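Long-range contacts in Maltose/maltodextrin transport permease homologue (Bdellovibrio bacteriovorus HD100, PDB 6FFL), which binds maltotriose through the solute-binding (MalE) domain present here and, as the full MalE-MalF fusion, probably helps transport maltodextrins across the membrane: residues F93-A97 with G109-G113; P129-L135 with P254-E258; I171-E176 with T190-K194; G249-I253 with I330-E336; L301-E305 with A316-V322. One frame throughout, in Å; residues are numbered along the deposited sequence. Where two conformers were deposited one is given.

Interaction 1: F93-A97 with G109-G113; sequences FDPLA and GDAVG
Gly109 and Ala97 share the one hydrogen bond between these segments. Gly109 N donates to Ala97 O at 2.8 Å and lies in the carbonyl plane. Ala97 lies just before strand 100-101 and Gly109 ends its antiparallel partner, strand 104-109, so the bond adds a tie at the open end of the hairpin.

The apolar contact centres on Val112. Its CG1 methyl stands anti to the backbone N (chi1 168°) and faces Leu96, with Leu96 CD1 4.0 Å from Val112 CG1. The other methyl, Val112 CG2, meets Ala97 CB at 3.9 Å. The side chains of Leu96 and Asp94 each cross that of Val112 at about a right angle.

Asp94 touches the valine by van der Waals contact, with Asp94 OD2 3.7 Å from Val112 CG2. The same oxygen makes a salt bridge to Arg317, which also packs on Val112. Asp94 OD1 accepts from Leu96 N at 2.9 Å, an Asx turn. This donor comes from 42° above the carboxylate plane.

With one oxygen used in the turn and the other in the salt bridge, the Asp94 carboxylate is probably held in rotation, and its charge is answered although it lies against a valine.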
# COMPACT_ATOMS: atom_id res chain seq x y z
N PHE A 93 -18.74 -0.86 -8.67
CA PHE A 93 -17.46 -0.45 -8.10
C PHE A 93 -16.41 -0.33 -9.19
O PHE A 93 -16.45 -1.05 -10.20
CB PHE A 93 -17.00 -1.46 -7.02
CG PHE A 93 -18.01 -1.65 -5.91
CD1 PHE A 93 -17.96 -0.87 -4.77
CD2 PHE A 93 -19.03 -2.58 -6.04
CE1 PHE A 93 -18.90 -1.04 -3.75
CE2 PHE A 93 -19.96 -2.75 -5.03
CZ PHE A 93 -19.90 -1.98 -3.89
N ASP A 94 -15.48 0.60 -8.99
CA ASP A 94 -14.24 0.65 -9.75
C ASP A 94 -13.63 -0.75 -9.83
O ASP A 94 -13.44 -1.39 -8.79
CB ASP A 94 -13.27 1.60 -9.04
CG ASP A 94 -12.02 1.94 -9.86
OD1 ASP A 94 -11.55 1.11 -10.66
OD2 ASP A 94 -11.50 3.06 -9.68
N PRO A 95 -13.31 -1.26 -11.02
CA PRO A 95 -12.69 -2.60 -11.10
C PRO A 95 -11.40 -2.74 -10.32
O PRO A 95 -11.06 -3.86 -9.92
CB PRO A 95 -12.45 -2.79 -12.60
CG PRO A 95 -13.45 -1.87 -13.26
CD PRO A 95 -13.54 -0.68 -12.35
N LEU A 96 -10.68 -1.64 -10.07
CA LEU A 96 -9.47 -1.73 -9.24
C LEU A 96 -9.78 -2.16 -7.82
O LEU A 96 -8.89 -2.69 -7.13
CB LEU A 96 -8.77 -0.37 -9.21
CG LEU A 96 -7.99 0.01 -10.47
CD1 LEU A 96 -7.62 1.49 -10.41
CD2 LEU A 96 -6.75 -0.86 -10.62
N ALA A 97 -11.01 -1.97 -7.36
CA ALA A 97 -11.40 -2.40 -6.03
C ALA A 97 -11.85 -3.84 -5.98
O ALA A 97 -12.11 -4.35 -4.88
CB ALA A 97 -12.53 -1.52 -5.50
N GLY A 109 -12.91 -4.08 -2.19
CA GLY A 109 -12.35 -2.98 -1.43
C GLY A 109 -13.33 -1.84 -1.24
O GLY A 109 -14.26 -1.66 -2.02
N ASP A 110 -13.09 -1.07 -0.17
CA ASP A 110 -13.93 0.07 0.15
C ASP A 110 -13.38 1.38 -0.42
O ASP A 110 -14.07 2.40 -0.35
CB ASP A 110 -14.11 0.19 1.67
CG ASP A 110 -12.79 0.14 2.45
OD1 ASP A 110 -11.76 -0.33 1.92
OD2 ASP A 110 -12.79 0.58 3.62
N ALA A 111 -12.18 1.35 -0.98
CA ALA A 111 -11.58 2.55 -1.55
C ALA A 111 -10.70 2.13 -2.71
O ALA A 111 -10.49 0.94 -2.96
CB ALA A 111 -10.78 3.34 -0.50
N VAL A 112 -10.19 3.10 -3.44
CA VAL A 112 -9.23 2.84 -4.51
C VAL A 112 -8.04 3.75 -4.28
O VAL A 112 -8.19 4.93 -3.93
CB VAL A 112 -9.86 3.06 -5.90
CG1 VAL A 112 -8.81 3.09 -7.00
CG2 VAL A 112 -10.90 1.95 -6.19
N GLY A 113 -6.84 3.20 -4.44
CA GLY A 113 -5.64 4.00 -4.26
C GLY A 113 -4.50 3.09 -3.86
O GLY A 113 -3.99 2.35 -4.70

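Interaction 2: P129-L135 with P254-E258; sequences PKNSQEL and PMISE
Ser132 and Ser257 grip each other's segments at the start of helix 132-142. Ser257 N donates to Ser132 OG at 2.9 Å, and the bond is almost straight (177°). In return Ser257 OG accepts from Gln133 N at 3.2 Å. The motif is a helix N-cap joined to a loop by a single beta bridge. Asn131 is the N-cap residue, and its OD1 accepts from Glu134 N at 2.8 Å. The distant Ser257 thus serves another amide of the same first turn.

Ser132 OG sits between its backbone N and carbonyl carbon (chi1 64°), where it can face the loop. Ser132 OG also lies 2.6 Å from a bridging water, which donates to Glu258 OE1. The bridge pairs Asn131 with Met255. Ser132 N donates to Met255 O at 2.7 Å, and Met255 N donates to Lys130 O. The Met255 side chain runs off from the helix to a bound platinum(II) ion.

Packing lies beyond the polar bonds. Met230 of strand 228-234 touches both Pro129 and Leu135. Pro254 CG packs against both of them, 4.1 Å from Pro129 CG and 4.2 Å from Leu135 CB. Its next ring atom presses on the backbone, with Pro254 CB 3.5 Å from Asn131 C.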
# COMPACT_ATOMS: atom_id res chain seq x y z
N PRO A 129 9.59 19.38 -6.07
CA PRO A 129 10.47 19.07 -7.21
C PRO A 129 9.74 18.21 -8.22
O PRO A 129 8.97 17.32 -7.87
CB PRO A 129 11.62 18.30 -6.56
CG PRO A 129 10.99 17.63 -5.36
CD PRO A 129 9.99 18.66 -4.85
N LYS A 130 10.00 18.48 -9.51
CA LYS A 130 9.35 17.74 -10.58
C LYS A 130 10.24 16.65 -11.17
O LYS A 130 9.74 15.79 -11.92
CB LYS A 130 8.89 18.69 -11.70
CG LYS A 130 9.99 19.55 -12.32
CD LYS A 130 9.39 20.60 -13.24
CE LYS A 130 10.47 21.42 -13.94
NZ LYS A 130 10.89 22.59 -13.12
N ASN A 131 11.54 16.65 -10.87
CA ASN A 131 12.41 15.59 -11.33
C ASN A 131 13.46 15.28 -10.27
O ASN A 131 13.59 16.00 -9.27
CB ASN A 131 13.10 15.94 -12.66
CG ASN A 131 13.91 17.20 -12.58
OD1 ASN A 131 14.80 17.32 -11.76
ND2 ASN A 131 13.61 18.15 -13.48
N SER A 132 14.21 14.21 -10.50
CA SER A 132 15.13 13.69 -9.50
C SER A 132 16.31 14.63 -9.26
O SER A 132 16.83 14.71 -8.14
CB SER A 132 15.61 12.29 -9.91
OG SER A 132 16.37 12.34 -11.12
N GLN A 133 16.74 15.37 -10.29
CA GLN A 133 17.81 16.33 -10.05
C GLN A 133 17.34 17.43 -9.11
O GLN A 133 18.06 17.80 -8.17
CB GLN A 133 18.32 16.91 -11.38
CG GLN A 133 19.22 18.13 -11.18
CD GLN A 133 19.81 18.68 -12.48
OE1 GLN A 133 19.56 18.15 -13.56
NE2 GLN A 133 20.60 19.74 -12.36
N GLU A 134 16.13 17.94 -9.33
CA GLU A 134 15.54 18.91 -8.41
C GLU A 134 15.33 18.31 -7.03
O GLU A 134 15.54 18.98 -6.01
CB GLU A 134 14.20 19.41 -8.95
CG GLU A 134 14.32 20.36 -10.14
CD GLU A 134 12.97 20.89 -10.60
OE1 GLU A 134 11.96 20.62 -9.91
OE2 GLU A 134 12.94 21.57 -11.64
N LEU A 135 14.88 17.06 -6.98
CA LEU A 135 14.67 16.40 -5.69
C LEU A 135 15.96 16.35 -4.88
O LEU A 135 15.96 16.63 -3.67
CB LEU A 135 14.12 15.00 -5.91
CG LEU A 135 14.06 14.08 -4.69
CD1 LEU A 135 12.95 14.56 -3.79
CD2 LEU A 135 13.82 12.64 -5.13
N PRO A 254 9.11 12.26 -8.14
CA PRO A 254 9.65 13.03 -9.27
C PRO A 254 10.20 12.16 -10.39
O PRO A 254 10.76 11.07 -10.17
CB PRO A 254 10.76 13.87 -8.62
CG PRO A 254 10.29 14.07 -7.23
CD PRO A 254 9.61 12.76 -6.85
N MET A 255 10.06 12.66 -11.61
CA MET A 255 10.57 11.99 -12.80
C MET A 255 12.08 11.79 -12.70
O MET A 255 12.82 12.66 -12.23
CB MET A 255 10.22 12.82 -14.03
CG MET A 255 10.92 12.47 -15.34
SD MET A 255 10.58 13.70 -16.64
CE MET A 255 8.85 13.37 -16.93
N ILE A 256 12.55 10.61 -13.11
CA ILE A 256 13.99 10.38 -13.12
C ILE A 256 14.63 11.19 -14.23
O ILE A 256 14.31 11.00 -15.41
CB ILE A 256 14.29 8.88 -13.27
CG1 ILE A 256 13.58 8.11 -12.15
CG2 ILE A 256 15.81 8.64 -13.36
CD1 ILE A 256 14.06 8.53 -10.76
N SER A 257 15.54 12.09 -13.86
CA SER A 257 16.12 13.01 -14.84
C SER A 257 16.82 12.27 -15.98
O SER A 257 16.71 12.66 -17.14
CB SER A 257 17.10 13.96 -14.16
OG SER A 257 16.40 14.96 -13.44
N GLU A 258 17.53 11.19 -15.66
CA GLU A 258 18.33 10.48 -16.65
C GLU A 258 17.49 9.74 -17.69
O GLU A 258 17.98 9.47 -18.79
CB GLU A 258 19.25 9.47 -15.95
CG GLU A 258 20.48 10.08 -15.28
CD GLU A 258 20.19 10.76 -13.93
OE1 GLU A 258 19.07 10.62 -13.37
OE2 GLU A 258 21.11 11.44 -13.42
O HOH W 1 18.93 11.85 -10.88

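Interaction 3: I171-E176 with T190-K194; sequences IPAFGE and TTALK
Ala192 points its methyl toward the turn that follows helix 170-173. Ala192 CB lies 3.4 Å from Ile171 O and 3.5 Å from Glu176 N, so backbone atoms form much of its seat. Phe174 CB closes another part of the seat, 4.1 Å from Ala192 CB. The Phe174 ring turns off from this seat, with CG anti to the carbonyl carbon (chi1 -76°). It goes on to pack against Ile256 and against Thr196 of helix 191-205.

Ile171 and Leu193 lie side by side and point the same way. Their ends touch, with Ile171 CD1 3.8 Å from Leu193 CD1. Leu193 also packs on Ala372 of helix 368-384.

Glu176 crosses Thr190 obliquely on the solvent side. Glu176 OE1 is 3.6 Å from Thr190 CG2, a van der Waals touch of oxygen on methyl. The carboxylate reaches the helix through two waters. Both donate to Glu176 OE1, one at 2.6 Å and the other at 3.0 Å. The first accepts from Ala192 N and the second from Thr191 N. The positive end of the helix dipole may stabilise the carboxylate charge. A third water joins Glu176 O to Thr190 OG1. Thr190 OG1 accepts directly from Leu193 N at 3.0 Å. The arrangement is a classic threonine N-cap, here at the start of helix 191-205.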
# COMPACT_ATOMS: atom_id res chain seq x y z
N ILE A 171 11.46 1.12 -10.49
CA ILE A 171 11.94 0.08 -11.39
C ILE A 171 11.55 0.38 -12.84
O ILE A 171 12.45 0.46 -13.69
CB ILE A 171 11.47 -1.31 -10.94
CG1 ILE A 171 12.03 -1.61 -9.55
CG2 ILE A 171 11.92 -2.36 -11.95
CD1 ILE A 171 11.40 -2.85 -8.86
N PRO A 172 10.26 0.58 -13.18
CA PRO A 172 9.93 0.87 -14.58
C PRO A 172 10.46 2.20 -15.07
O PRO A 172 10.63 2.36 -16.29
CB PRO A 172 8.39 0.85 -14.59
CG PRO A 172 7.99 1.12 -13.17
CD PRO A 172 9.05 0.46 -12.34
N ALA A 173 10.74 3.16 -14.18
CA ALA A 173 11.33 4.41 -14.64
C ALA A 173 12.77 4.22 -15.11
O ALA A 173 13.28 5.04 -15.88
CB ALA A 173 11.27 5.47 -13.53
N PHE A 174 13.43 3.15 -14.66
CA PHE A 174 14.77 2.83 -15.11
C PHE A 174 14.78 1.78 -16.21
O PHE A 174 15.85 1.38 -16.66
CB PHE A 174 15.63 2.35 -13.93
CG PHE A 174 16.09 3.46 -13.03
CD1 PHE A 174 17.05 4.37 -13.45
CD2 PHE A 174 15.56 3.60 -11.75
CE1 PHE A 174 17.47 5.39 -12.62
CE2 PHE A 174 15.97 4.62 -10.92
CZ PHE A 174 16.94 5.52 -11.35
N GLY A 175 13.61 1.33 -16.66
CA GLY A 175 13.54 0.31 -17.69
C GLY A 175 12.38 -0.65 -17.51
O GLY A 175 11.22 -0.23 -17.40
N GLU A 176 12.67 -1.94 -17.46
CA GLU A 176 11.62 -2.95 -17.52
C GLU A 176 10.83 -3.01 -16.22
O GLU A 176 11.36 -2.82 -15.13
CB GLU A 176 12.24 -4.31 -17.82
CG GLU A 176 12.93 -4.42 -19.17
CD GLU A 176 14.02 -5.47 -19.18
OE1 GLU A 176 15.18 -5.15 -18.83
OE2 GLU A 176 13.70 -6.64 -19.53
N THR A 190 17.59 -7.37 -14.24
CA THR A 190 17.48 -6.31 -15.23
C THR A 190 18.37 -5.14 -14.84
O THR A 190 18.69 -4.95 -13.66
CB THR A 190 16.04 -5.81 -15.36
OG1 THR A 190 15.63 -5.21 -14.11
CG2 THR A 190 15.10 -6.96 -15.71
N THR A 191 18.75 -4.36 -15.85
CA THR A 191 19.42 -3.10 -15.56
C THR A 191 18.53 -2.21 -14.71
O THR A 191 19.01 -1.51 -13.80
CB THR A 191 19.81 -2.40 -16.86
OG1 THR A 191 20.73 -3.21 -17.59
CG2 THR A 191 20.45 -1.06 -16.58
N ALA A 192 17.22 -2.24 -14.97
CA ALA A 192 16.29 -1.39 -14.24
C ALA A 192 16.35 -1.65 -12.74
O ALA A 192 16.40 -0.70 -11.94
CB ALA A 192 14.87 -1.60 -14.76
N LEU A 193 16.35 -2.92 -12.33
CA LEU A 193 16.42 -3.18 -10.89
C LEU A 193 17.78 -2.81 -10.33
O LEU A 193 17.87 -2.22 -9.24
CB LEU A 193 16.08 -4.64 -10.58
CG LEU A 193 16.05 -4.95 -9.09
CD1 LEU A 193 14.99 -4.10 -8.34
CD2 LEU A 193 15.83 -6.45 -8.84
N LYS A 194 18.87 -3.14 -11.04
CA LYS A 194 20.19 -2.71 -10.59
C LYS A 194 20.24 -1.20 -10.41
O LYS A 194 20.73 -0.69 -9.39
CB LYS A 194 21.26 -3.18 -11.58
CG LYS A 194 22.68 -2.73 -11.22
CD LYS A 194 23.61 -2.91 -12.40
CE LYS A 194 23.16 -2.06 -13.59
NZ LYS A 194 23.99 -0.84 -13.75
O HOH W 2 13.04 -5.01 -13.75
O HOH W 3 15.92 -2.87 -17.77
O HOH W 4 18.15 -5.42 -18.43

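Interaction 4: G249-I253 with I330-E336; sequences GIARI and ISADIME
Arg252 grips a backbone oxygen with two nitrogens at once. Arg252 NE and Arg252 NH2 each donate to Asp333 O at 3.0 Å, from the same face of its carbonyl plane. The oxygen lies close to the guanidinium plane. In the conformer given, the Asp333 carboxylate lies almost parallel to the guanidinium (planes 2° apart), and Asp333 OD1 makes a salt bridge to Arg252 NH2 at 3.0 Å. A second conformer was deposited, so this bridge is less certain than the bonds to the carbonyl. Glu336 adds a salt bridge at the guanidinium edge, with Glu336 OE2 3.1 Å from Arg252 NH2; as a hydrogen bond it is weak. Trp262 makes a cation-pi contact with the same arginine.

The contact joins an outermost strand of a four-stranded mixed sheet, 248-251, to helix 328-335. The axes of residues 249-251 and 330-335 run 24° from parallel and come within 8.3 Å.

Isoleucines fill the space between them. Ile250 and Ile330 pass each other pointing opposite ways, with Ile250 CG1 3.8 Å from Ile330 CG2. Ile250 CD1 goes on to meet Ile334 CD1 at 4.0 Å. Ile334 CG1 lies 3.7 Å from Arg252 N, alongside the start of the arginine chain. Met117 of the neighbouring strand touches both Ile250 and Ile334.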
# COMPACT_ATOMS: atom_id res chain seq x y z
N GLY A 249 1.50 19.09 1.13
CA GLY A 249 1.04 18.91 -0.23
C GLY A 249 1.46 17.54 -0.72
O GLY A 249 2.23 16.82 -0.08
N ILE A 250 0.93 17.16 -1.89
CA ILE A 250 1.25 15.88 -2.50
C ILE A 250 1.63 16.11 -3.95
O ILE A 250 1.23 17.12 -4.56
CB ILE A 250 0.11 14.84 -2.39
CG1 ILE A 250 -1.14 15.29 -3.16
CG2 ILE A 250 -0.24 14.55 -0.93
CD1 ILE A 250 -2.20 14.17 -3.26
N ALA A 251 2.42 15.20 -4.50
CA ALA A 251 2.90 15.32 -5.88
C ALA A 251 3.34 13.94 -6.36
O ALA A 251 3.55 13.02 -5.57
CB ALA A 251 4.06 16.31 -6.00
N ARG A 252 3.50 13.82 -7.67
CA ARG A 252 4.14 12.62 -8.21
C ARG A 252 5.53 12.43 -7.60
O ARG A 252 6.26 13.41 -7.38
CB ARG A 252 4.27 12.73 -9.73
CG ARG A 252 2.96 12.72 -10.47
CD ARG A 252 3.17 12.83 -11.97
NE ARG A 252 1.90 12.67 -12.67
CZ ARG A 252 1.76 12.71 -13.99
NH1 ARG A 252 2.82 12.90 -14.76
NH2 ARG A 252 0.55 12.56 -14.54
N ILE A 253 5.91 11.18 -7.36
CA ILE A 253 7.33 10.90 -7.12
C ILE A 253 8.07 11.45 -8.33
O ILE A 253 7.66 11.18 -9.47
CB ILE A 253 7.60 9.40 -6.92
CG1 ILE A 253 6.91 8.89 -5.65
CG2 ILE A 253 9.10 9.12 -6.83
CD1 ILE A 253 6.84 7.35 -5.57
N ILE A 330 -5.12 16.05 -7.61
CA ILE A 330 -3.71 15.72 -7.77
C ILE A 330 -3.48 14.23 -7.59
O ILE A 330 -2.66 13.62 -8.28
CB ILE A 330 -2.84 16.55 -6.80
CG1 ILE A 330 -2.95 18.04 -7.13
CG2 ILE A 330 -1.38 16.10 -6.87
CD1 ILE A 330 -1.99 18.92 -6.34
N SER A 331 -4.22 13.61 -6.67
CA SER A 331 -4.11 12.17 -6.48
C SER A 331 -4.46 11.42 -7.77
O SER A 331 -3.82 10.42 -8.11
CB SER A 331 -5.01 11.73 -5.33
OG SER A 331 -4.89 10.34 -5.12
N ALA A 332 -5.47 11.90 -8.50
CA ALA A 332 -5.80 11.27 -9.77
C ALA A 332 -4.67 11.45 -10.78
O ALA A 332 -4.36 10.53 -11.55
CB ALA A 332 -7.12 11.82 -10.32
N ASP A 333 -4.02 12.61 -10.77
CA ASP A 333 -2.88 12.84 -11.65
C ASP A 333 -1.69 11.96 -11.26
O ASP A 333 -0.89 11.59 -12.12
CB ASP A 333 -2.49 14.31 -11.63
CG ASP A 333 -1.23 14.60 -12.41
OD1 ASP A 333 -1.31 14.67 -13.65
OD2 ASP A 333 -0.16 14.73 -11.78
N ILE A 334 -1.56 11.62 -9.97
CA ILE A 334 -0.51 10.71 -9.53
C ILE A 334 -0.81 9.30 -10.00
O ILE A 334 0.07 8.60 -10.52
CB ILE A 334 -0.36 10.78 -8.00
CG1 ILE A 334 0.21 12.14 -7.58
CG2 ILE A 334 0.51 9.62 -7.47
CD1 ILE A 334 -0.02 12.47 -6.12
N MET A 335 -2.06 8.85 -9.85
CA MET A 335 -2.45 7.52 -10.27
C MET A 335 -2.40 7.35 -11.78
O MET A 335 -2.30 6.21 -12.27
CB MET A 335 -3.85 7.20 -9.74
CG MET A 335 -3.89 6.94 -8.22
SD MET A 335 -5.52 6.41 -7.64
CE MET A 335 -6.44 7.96 -7.72
N GLU A 336 -2.47 8.45 -12.53
CA GLU A 336 -2.49 8.39 -13.99
C GLU A 336 -1.23 7.76 -14.56
O GLU A 336 -1.27 7.11 -15.61
CB GLU A 336 -2.68 9.82 -14.52
CG GLU A 336 -2.34 10.07 -15.97
CD GLU A 336 -2.41 11.55 -16.30
OE1 GLU A 336 -3.43 12.19 -15.94
OE2 GLU A 336 -1.45 12.08 -16.91

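Interaction 5: L301-E305 with A316-V322; sequences LLFAE and ARESDIV
Leu301 reaches into the turn of 316-322 with its CD2 methyl. Leu301 CD2 lies 3.5 Å from Ala316 O and 3.7 Å from Ser319 CB. Leu301 CD2 also meets Val322 CG2 at 4.1 Å. Leu301 CG stands anti to the carbonyl carbon (chi1 -70°), which carries both methyls out toward Ser319.

Ile321 packs back against helix 297-307 with both of its branches. Ile321 CG2 sits 3.5 Å from Glu305 N and 3.8 Å from Ala304 CB. Its other end, Ile321 CD1, approaches Leu301 CB at 4.2 Å. The Glu305 side chain crosses Ile321 at a slant and touches it through CB.

Ser319 positions the second segment. It is the N-cap of helix 320-323, and its OG accepts from Ile321 N at 3.1 Å. Further out, Pro311 of strand 310-311 packs on Ala304, Ala316 and Val322. That strand lies in the chain between the two segments, so they form a compact helix-strand-helix unit. Arg317 points away, makes a salt bridge to Asp94 and hydrogen-bonds Pro311 O.

The segments meet by van der Waals contact alone. None of the polar bonds of either segment joins it to the other, so the fit rests on the shape of the leucine and isoleucine branches.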
# COMPACT_ATOMS: atom_id res chain seq x y z
N LEU A 301 -18.15 6.65 2.47
CA LEU A 301 -18.10 8.10 2.60
C LEU A 301 -17.66 8.54 3.98
O LEU A 301 -17.16 9.67 4.13
CB LEU A 301 -19.46 8.71 2.25
CG LEU A 301 -19.84 8.62 0.76
CD1 LEU A 301 -21.27 9.15 0.53
CD2 LEU A 301 -18.82 9.34 -0.11
N LEU A 302 -17.84 7.70 5.00
CA LEU A 302 -17.25 8.00 6.31
C LEU A 302 -15.73 8.02 6.21
O LEU A 302 -15.08 8.95 6.72
CB LEU A 302 -17.71 6.97 7.34
CG LEU A 302 -17.24 7.18 8.77
CD1 LEU A 302 -17.77 8.49 9.34
CD2 LEU A 302 -17.70 6.00 9.62
N PHE A 303 -15.15 7.01 5.57
CA PHE A 303 -13.70 7.00 5.32
C PHE A 303 -13.31 8.18 4.44
O PHE A 303 -12.32 8.87 4.71
CB PHE A 303 -13.26 5.69 4.66
CG PHE A 303 -13.12 4.55 5.63
CD1 PHE A 303 -11.97 4.42 6.39
CD2 PHE A 303 -14.12 3.60 5.76
CE1 PHE A 303 -11.82 3.37 7.27
CE2 PHE A 303 -13.99 2.56 6.64
CZ PHE A 303 -12.83 2.44 7.41
N ALA A 304 -14.07 8.41 3.37
CA ALA A 304 -13.74 9.54 2.49
C ALA A 304 -13.73 10.85 3.26
O ALA A 304 -12.85 11.70 3.05
CB ALA A 304 -14.74 9.60 1.32
N GLU A 305 -14.66 11.02 4.21
CA GLU A 305 -14.75 12.27 4.95
C GLU A 305 -13.64 12.40 5.99
O GLU A 305 -13.07 13.49 6.16
CB GLU A 305 -16.12 12.37 5.61
CG GLU A 305 -16.30 13.58 6.51
CD GLU A 305 -17.69 13.61 7.13
OE1 GLU A 305 -17.97 12.75 8.00
OE2 GLU A 305 -18.51 14.47 6.73
N ALA A 316 -20.84 6.80 -5.24
CA ALA A 316 -20.41 7.51 -4.03
C ALA A 316 -19.45 8.65 -4.35
O ALA A 316 -19.35 9.61 -3.58
CB ALA A 316 -19.73 6.54 -3.05
N ARG A 317 -18.74 8.56 -5.48
CA ARG A 317 -17.81 9.60 -5.88
C ARG A 317 -18.50 10.89 -6.30
O ARG A 317 -17.82 11.91 -6.48
CB ARG A 317 -16.93 9.10 -7.02
CG ARG A 317 -16.05 7.92 -6.63
CD ARG A 317 -15.24 7.42 -7.80
NE ARG A 317 -14.35 6.32 -7.40
CZ ARG A 317 -13.57 5.64 -8.23
NH1 ARG A 317 -13.56 5.94 -9.53
NH2 ARG A 317 -12.80 4.67 -7.76
N GLU A 318 -19.82 10.88 -6.47
CA GLU A 318 -20.55 12.11 -6.76
C GLU A 318 -20.86 12.93 -5.50
O GLU A 318 -21.40 14.04 -5.62
CB GLU A 318 -21.84 11.78 -7.52
CG GLU A 318 -21.62 11.05 -8.84
CD GLU A 318 -20.86 11.88 -9.87
OE1 GLU A 318 -20.57 11.34 -10.97
OE2 GLU A 318 -20.56 13.06 -9.61
N SER A 319 -20.51 12.43 -4.33
CA SER A 319 -20.72 13.14 -3.08
C SER A 319 -19.84 14.39 -2.99
O SER A 319 -18.70 14.41 -3.48
CB SER A 319 -20.42 12.22 -1.89
OG SER A 319 -20.48 12.92 -0.66
N ASP A 320 -20.40 15.43 -2.36
CA ASP A 320 -19.61 16.62 -2.01
C ASP A 320 -18.37 16.26 -1.21
O ASP A 320 -17.35 16.96 -1.30
CB ASP A 320 -20.46 17.59 -1.20
CG ASP A 320 -21.30 18.49 -2.07
OD1 ASP A 320 -22.19 19.18 -1.52
OD2 ASP A 320 -21.10 18.49 -3.30
N ILE A 321 -18.45 15.21 -0.40
CA ILE A 321 -17.31 14.78 0.40
C ILE A 321 -16.11 14.48 -0.50
O ILE A 321 -14.96 14.82 -0.18
CB ILE A 321 -17.71 13.57 1.25
CG1 ILE A 321 -18.75 13.97 2.30
CG2 ILE A 321 -16.48 12.92 1.89
CD1 ILE A 321 -19.33 12.78 3.07
N VAL A 322 -16.38 13.84 -1.64
CA VAL A 322 -15.34 13.49 -2.60
C VAL A 322 -14.97 14.69 -3.46
O VAL A 322 -13.78 15.01 -3.63
CB VAL A 322 -15.81 12.30 -3.45
CG1 VAL A 322 -14.81 11.98 -4.56
CG2 VAL A 322 -16.01 11.08 -2.56

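How the interactions relate
All five contacts are partly buried. Interactions 1 and 4 lie nearer the centre of the chain, while 2, 3 and 5 lie further out. Interactions 1 and 5 meet through the salt bridge between Asp94 and Arg317. Interactions 2 and 3 meet where Ile256 packs on Phe174 and Ala173. Interactions 2 and 4 share one run of chain, 249-258, which grips a different helix in each. Met335 links interaction 4 to interaction 1 by packing on Gly113. The chemistry differs. Interaction 1 pairs one backbone bond with valine packing. Interaction 4 sets ionic and carbonyl bonds over isoleucines, interaction 2 is rich in direct hydrogen bonds, interaction 3 relies on waters at its exposed edge, and interaction 5 is apolar.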